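Proline dipeptidase (Streptococcus agalactiae, PDB 3OOO) probably hydrolyses proline-containing dipeptides as a manganese-dependent M24B-family peptidase, this chain being its N-terminal domain. Local coordinates at residues His10-His13 and Leu19-Phe22; Cys36-Arg41 and Val107-Gly112. All coordinates share one frame; numbering follows the deposited sequence.

Interaction 1. Residues His10-His13 and Leu19-Phe22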
loop_
_atom_site.group_PDB
_atom_site.type_symbol
_atom_site.label_atom_id
_atom_site.label_comp_id
_atom_site.label_asym_id
_atom_site.label_seq_id
_atom_site.Cartn_x
_atom_site.Cartn_y
_atom_site.Cartn_z
ATOM N N HIS A 10 -21.625 14.038 -3.877
ATOM C CA HIS A 10 -21.805 15.487 -3.774
ATOM C C HIS A 10 -20.553 16.176 -3.240
ATOM O O HIS A 10 -20.215 17.283 -3.667
ATOM C CB HIS A 10 -23.027 15.824 -2.916
ATOM C CG HIS A 10 -24.330 15.542 -3.595
ATOM N ND1 HIS A 10 -24.782 16.274 -4.672
ATOM C CD2 HIS A 10 -25.278 14.604 -3.355
ATOM C CE1 HIS A 10 -25.949 15.799 -5.066
ATOM N NE2 HIS A 10 -26.273 14.785 -4.284
ATOM N N HIS A 11 -19.859 15.505 -2.326
ATOM C CA HIS A 11 -18.616 16.023 -1.769
ATOM C C HIS A 11 -17.527 16.177 -2.824
ATOM O O HIS A 11 -16.722 17.102 -2.757
ATOM C CB HIS A 11 -18.119 15.128 -0.640
ATOM C CG HIS A 11 -16.749 15.481 -0.155
ATOM N ND1 HIS A 11 -16.463 16.684 0.455
ATOM C CD2 HIS A 11 -15.585 14.791 -0.197
ATOM C CE1 HIS A 11 -15.181 16.719 0.771
ATOM N NE2 HIS A 11 -14.626 15.584 0.385
ATOM N N LEU A 12 -17.499 15.264 -3.793
ATOM C CA LEU A 12 -16.554 15.376 -4.894
ATOM C C LEU A 12 -16.707 16.713 -5.624
ATOM O O LEU A 12 -15.717 17.265 -6.098
ATOM C CB LEU A 12 -16.691 14.204 -5.871
ATOM C CG LEU A 12 -16.369 12.792 -5.366
ATOM C CD1 LEU A 12 -16.695 11.777 -6.444
ATOM C CD2 LEU A 12 -14.911 12.650 -4.935
ATOM N N HIS A 13 -17.931 17.241 -5.684
ATOM C CA HIS A 13 -18.163 18.562 -6.286
ATOM C C HIS A 13 -17.448 19.688 -5.519
ATOM O O HIS A 13 -16.975 20.651 -6.132
ATOM C CB HIS A 13 -19.664 18.881 -6.434
ATOM C CG HIS A 13 -20.465 17.799 -7.097
ATOM N ND1 HIS A 13 -21.759 17.500 -6.725
ATOM C CD2 HIS A 13 -20.157 16.942 -8.102
ATOM C CE1 HIS A 13 -22.215 16.511 -7.474
ATOM N NE2 HIS A 13 -21.262 16.153 -8.316
ATOM N N LEU A 19 -13.509 11.725 -9.200
ATOM C CA LEU A 19 -13.627 10.311 -8.886
ATOM C C LEU A 19 -12.999 9.992 -7.536
ATOM O O LEU A 19 -11.959 10.545 -7.186
ATOM C CB LEU A 19 -12.917 9.494 -9.975
ATOM C CG LEU A 19 -12.847 7.969 -9.836
ATOM C CD1 LEU A 19 -14.219 7.331 -9.979
ATOM C CD2 LEU A 19 -11.889 7.389 -10.865
ATOM N N ALA A 20 -13.647 9.099 -6.792
ATOM C CA ALA A 20 -13.053 8.465 -5.618
ATOM C C ALA A 20 -13.024 6.964 -5.853
ATOM O O ALA A 20 -13.981 6.379 -6.368
ATOM C CB ALA A 20 -13.843 8.788 -4.375
ATOM N N VAL A 21 -11.911 6.345 -5.482
ATOM C CA VAL A 21 -11.737 4.910 -5.660
ATOM C C VAL A 21 -11.532 4.287 -4.290
ATOM O O VAL A 21 -10.541 4.581 -3.613
ATOM C CB VAL A 21 -10.511 4.595 -6.552
ATOM C CG1 VAL A 21 -10.351 3.091 -6.737
ATOM C CG2 VAL A 21 -10.623 5.281 -7.911
ATOM N N PHE A 22 -12.479 3.455 -3.871
ATOM C CA PHE A 22 -12.389 2.767 -2.580
ATOM C C PHE A 22 -11.897 1.344 -2.763
ATOM O O PHE A 22 -12.280 0.662 -3.720
ATOM C CB PHE A 22 -13.737 2.802 -1.858
ATOM C CG PHE A 22 -14.196 4.192 -1.534
ATOM C CD1 PHE A 22 -13.736 4.830 -0.387
ATOM C CD2 PHE A 22 -15.049 4.879 -2.393
ATOM C CE1 PHE A 22 -14.133 6.123 -0.085
ATOM C CE2 PHE A 22 -15.459 6.177 -2.099
ATOM C CZ PHE A 22 -15.001 6.802 -0.942
#
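L12 of helix 3-14 and A20 of strand 19-22 meet methyl to methyl: L12 CD2 stops 4.0 Å from A20 CB, both CB atoms being directed at the opposing segment. The leucine does all the reaching. Its CG stands anti to the carbonyl carbon (chi1 -64°), CD1 continues the extended line of the chain (chi2 175°) and CD2 branches off beside it toward A20 CB, so the two methyls land side by side on the strand. CD1 lies 4.1 Å from A20 N and 4.2 Å from L19 CA, while CD2 is 4.2 Å from L19 C. The fork thus spans the L19-A20 peptide, and L19 contributes its backbone, because its own side chain departs on the other face of the strand. No hydrogen bond links the segments; the contact is purely apolar, and all three touching residues are buried. L99 of strand 97-100 also touches L12 and A20, which widens the apolar patch under the helix. Strand 19-22 is an interior strand of the mixed sheet, bonded through its backbone to V47 and L45 on one flank and to L99 on the other, with helix 3-14 packed over one face.

Interaction 2. Residues Cys36-Arg41 and Val107-Gly112; sequences CDPHER and VTKFQG
A type II' beta turn, P38 to R41, in the loop between helix 25-32 and strand 44-48 of the creatinase/prolidase N-terminal domain receives K109 from helix 107-116. The lysine supplies both bonds of the contact: K109 NZ donates to H39 O at 2.9 Å and to R41 O at 2.8 Å. K109 CG lies anti to the carbonyl carbon, the next two torsions are extended, and the chain bends only at the last (chi4 -149°), which turns the ammonium between the two carbonyl oxygens. The two oxygens are approached differently. NZ meets H39 O nearly along the C=O axis, at a C=O...donor angle of 163°, whereas at R41 O the angle is 150° and the donor is tilted from the carbonyl plane. Two neutral acceptors therefore grip the charged group, and K109 CE follows it in, 3.5 Å from H39 O. P38 CG flanks the amine, 4.2 Å from K109 NZ. The side chains of H39, E40 and R41 start away from the helix, leaving their backbone to face the lysine; R41 instead forms a salt bridge with D78 through its NE. On the helix side, the K109 backbone N is held by N106 OD1, and T108 OG1 bonds to D103 of the second subunit, so the helix that carries the lysine also forms part of the subunit interface. R41 N donates to P38 O at 3.0 Å, the bond that closes the turn. An Asx turn shapes the entry to the turn: H39 N donates to D37 OD1 over 3.0 Å, approaching from above the carboxylate plane.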
loop_
_atom_site.group_PDB
_atom_site.type_symbol
_atom_site.label_atom_id
_atom_site.label_comp_id
_atom_site.label_asym_id
_atom_site.label_seq_id
_atom_site.Cartn_x
_atom_site.Cartn_y
_atom_site.Cartn_z
ATOM N N CYS A 36 -15.811 -8.070 0.851
ATOM C CA CYS A 36 -14.884 -8.969 0.178
ATOM C C CYS A 36 -13.474 -8.459 0.419
ATOM O O CYS A 36 -13.190 -7.284 0.190
ATOM C CB CYS A 36 -15.161 -9.017 -1.328
ATOM S SG CYS A 36 -13.987 -10.028 -2.274
ATOM N N ASP A 37 -12.596 -9.329 0.909
ATOM C CA ASP A 37 -11.174 -9.019 0.905
ATOM C C ASP A 37 -10.508 -9.847 -0.186
ATOM O O ASP A 37 -10.304 -11.052 -0.015
ATOM C CB ASP A 37 -10.516 -9.275 2.266
ATOM C CG ASP A 37 -9.076 -8.759 2.325
ATOM O OD1 ASP A 37 -8.489 -8.443 1.263
ATOM O OD2 ASP A 37 -8.518 -8.661 3.441
ATOM N N PRO A 38 -10.161 -9.203 -1.313
ATOM C CA PRO A 38 -9.632 -9.946 -2.448
ATOM C C PRO A 38 -8.144 -10.257 -2.318
ATOM O O PRO A 38 -7.586 -10.944 -3.174
ATOM C CB PRO A 38 -9.843 -8.969 -3.608
ATOM C CG PRO A 38 -9.620 -7.652 -2.980
ATOM C CD PRO A 38 -10.270 -7.759 -1.616
ATOM N N HIS A 39 -7.507 -9.731 -1.269
ATOM C CA HIS A 39 -6.063 -9.884 -1.070
ATOM C C HIS A 39 -5.268 -9.416 -2.302
ATOM O O HIS A 39 -5.309 -8.226 -2.614
ATOM C CB HIS A 39 -5.735 -11.301 -0.594
ATOM C CG HIS A 39 -6.208 -11.570 0.797
ATOM N ND1 HIS A 39 -5.369 -11.515 1.889
ATOM C CD2 HIS A 39 -7.442 -11.842 1.281
ATOM C CE1 HIS A 39 -6.062 -11.768 2.985
ATOM N NE2 HIS A 39 -7.323 -11.965 2.646
ATOM N N GLU A 40 -4.583 -10.321 -3.005
ATOM C CA GLU A 40 -3.776 -9.953 -4.186
ATOM C C GLU A 40 -4.624 -9.598 -5.404
ATOM O O GLU A 40 -4.187 -8.831 -6.272
ATOM C CB GLU A 40 -2.783 -11.066 -4.555
ATOM C CG GLU A 40 -1.792 -10.694 -5.669
ATOM C CD GLU A 40 -0.902 -11.851 -6.081
ATOM O OE1 GLU A 40 -0.377 -12.544 -5.186
ATOM O OE2 GLU A 40 -0.717 -12.064 -7.301
ATOM N N ARG A 41 -5.816 -10.180 -5.480
ATOM C CA ARG A 41 -6.739 -9.883 -6.571
ATOM C C ARG A 41 -7.342 -8.493 -6.364
ATOM O O ARG A 41 -7.166 -7.873 -5.311
ATOM C CB ARG A 41 -7.835 -10.943 -6.677
ATOM C CG ARG A 41 -7.352 -12.293 -7.199
ATOM C CD ARG A 41 -8.549 -13.144 -7.585
ATOM N NE ARG A 41 -8.193 -14.493 -8.030
ATOM C CZ ARG A 41 -8.080 -15.544 -7.223
ATOM N NH1 ARG A 41 -8.265 -15.417 -5.913
ATOM N NH2 ARG A 41 -7.768 -16.728 -7.735
ATOM N N VAL A 107 1.167 -0.324 -2.914
ATOM C CA VAL A 107 1.853 0.343 -4.015
ATOM C C VAL A 107 1.586 -0.352 -5.352
ATOM O O VAL A 107 1.412 0.309 -6.374
ATOM C CB VAL A 107 3.364 0.493 -3.741
ATOM C CG1 VAL A 107 4.059 1.210 -4.895
ATOM C CG2 VAL A 107 3.572 1.264 -2.454
ATOM N N THR A 108 1.546 -1.681 -5.343
ATOM C CA THR A 108 1.250 -2.426 -6.560
ATOM C C THR A 108 -0.078 -1.985 -7.163
ATOM O O THR A 108 -0.167 -1.714 -8.359
ATOM C CB THR A 108 1.203 -3.922 -6.285
ATOM O OG1 THR A 108 2.495 -4.340 -5.831
ATOM C CG2 THR A 108 0.846 -4.691 -7.554
ATOM N N LYS A 109 -1.099 -1.900 -6.320
ATOM C CA LYS A 109 -2.436 -1.550 -6.786
ATOM C C LYS A 109 -2.533 -0.077 -7.174
ATOM O O LYS A 109 -3.231 0.277 -8.121
ATOM C CB LYS A 109 -3.482 -1.935 -5.741
ATOM C CG LYS A 109 -3.592 -3.445 -5.560
ATOM C CD LYS A 109 -4.519 -3.815 -4.437
ATOM C CE LYS A 109 -4.643 -5.332 -4.372
ATOM N NZ LYS A 109 -5.968 -5.741 -3.882
ATOM N N PHE A 110 -1.820 0.772 -6.442
ATOM C CA PHE A 110 -1.727 2.193 -6.756
ATOM C C PHE A 110 -1.121 2.383 -8.141
ATOM O O PHE A 110 -1.647 3.129 -8.968
ATOM C CB PHE A 110 -0.894 2.880 -5.668
ATOM C CG PHE A 110 -0.681 4.356 -5.871
ATOM C CD1 PHE A 110 -1.754 5.222 -6.067
ATOM C CD2 PHE A 110 0.603 4.883 -5.810
ATOM C CE1 PHE A 110 -1.540 6.595 -6.231
ATOM C CE2 PHE A 110 0.826 6.252 -5.970
ATOM C CZ PHE A 110 -0.249 7.107 -6.179
ATOM N N GLN A 111 -0.027 1.680 -8.410
ATOM C CA GLN A 111 0.620 1.796 -9.708
ATOM C C GLN A 111 -0.270 1.253 -10.822
ATOM O O GLN A 111 -0.310 1.824 -11.914
ATOM C CB GLN A 111 2.026 1.181 -9.685
ATOM C CG GLN A 111 2.943 1.974 -8.754
ATOM C CD GLN A 111 4.410 1.624 -8.865
ATOM O OE1 GLN A 111 4.779 0.551 -9.335
ATOM N NE2 GLN A 111 5.262 2.539 -8.411
ATOM N N GLY A 112 -1.029 0.199 -10.527
ATOM C CA GLY A 112 -2.035 -0.291 -11.469
ATOM C C GLY A 112 -3.062 0.773 -11.818
ATOM O O GLY A 112 -3.356 1.004 -12.990
#

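Both segments of interaction 1 precede those of interaction 2 in the chain, and the two centres lie 20 Å apart on opposite sides of the chain's centre; the nearest atoms are about 8 Å apart, without touching. Both contacts belong to the creatinase/prolidase N-terminal domain, built around one mixed sheet. Interaction 1 seats helix 3-14 on interior strand 19-22, whereas interaction 2 ties the loop before strand 44-48, the next strand in the sheet, to helix 107-116, which in the chain connects strands 97-100 and 120-123. One contact thus lies in the buried helix-sheet core; the other, at the surface, joins segments 66 residues apart, tying a loop to a helix of the subunit interface.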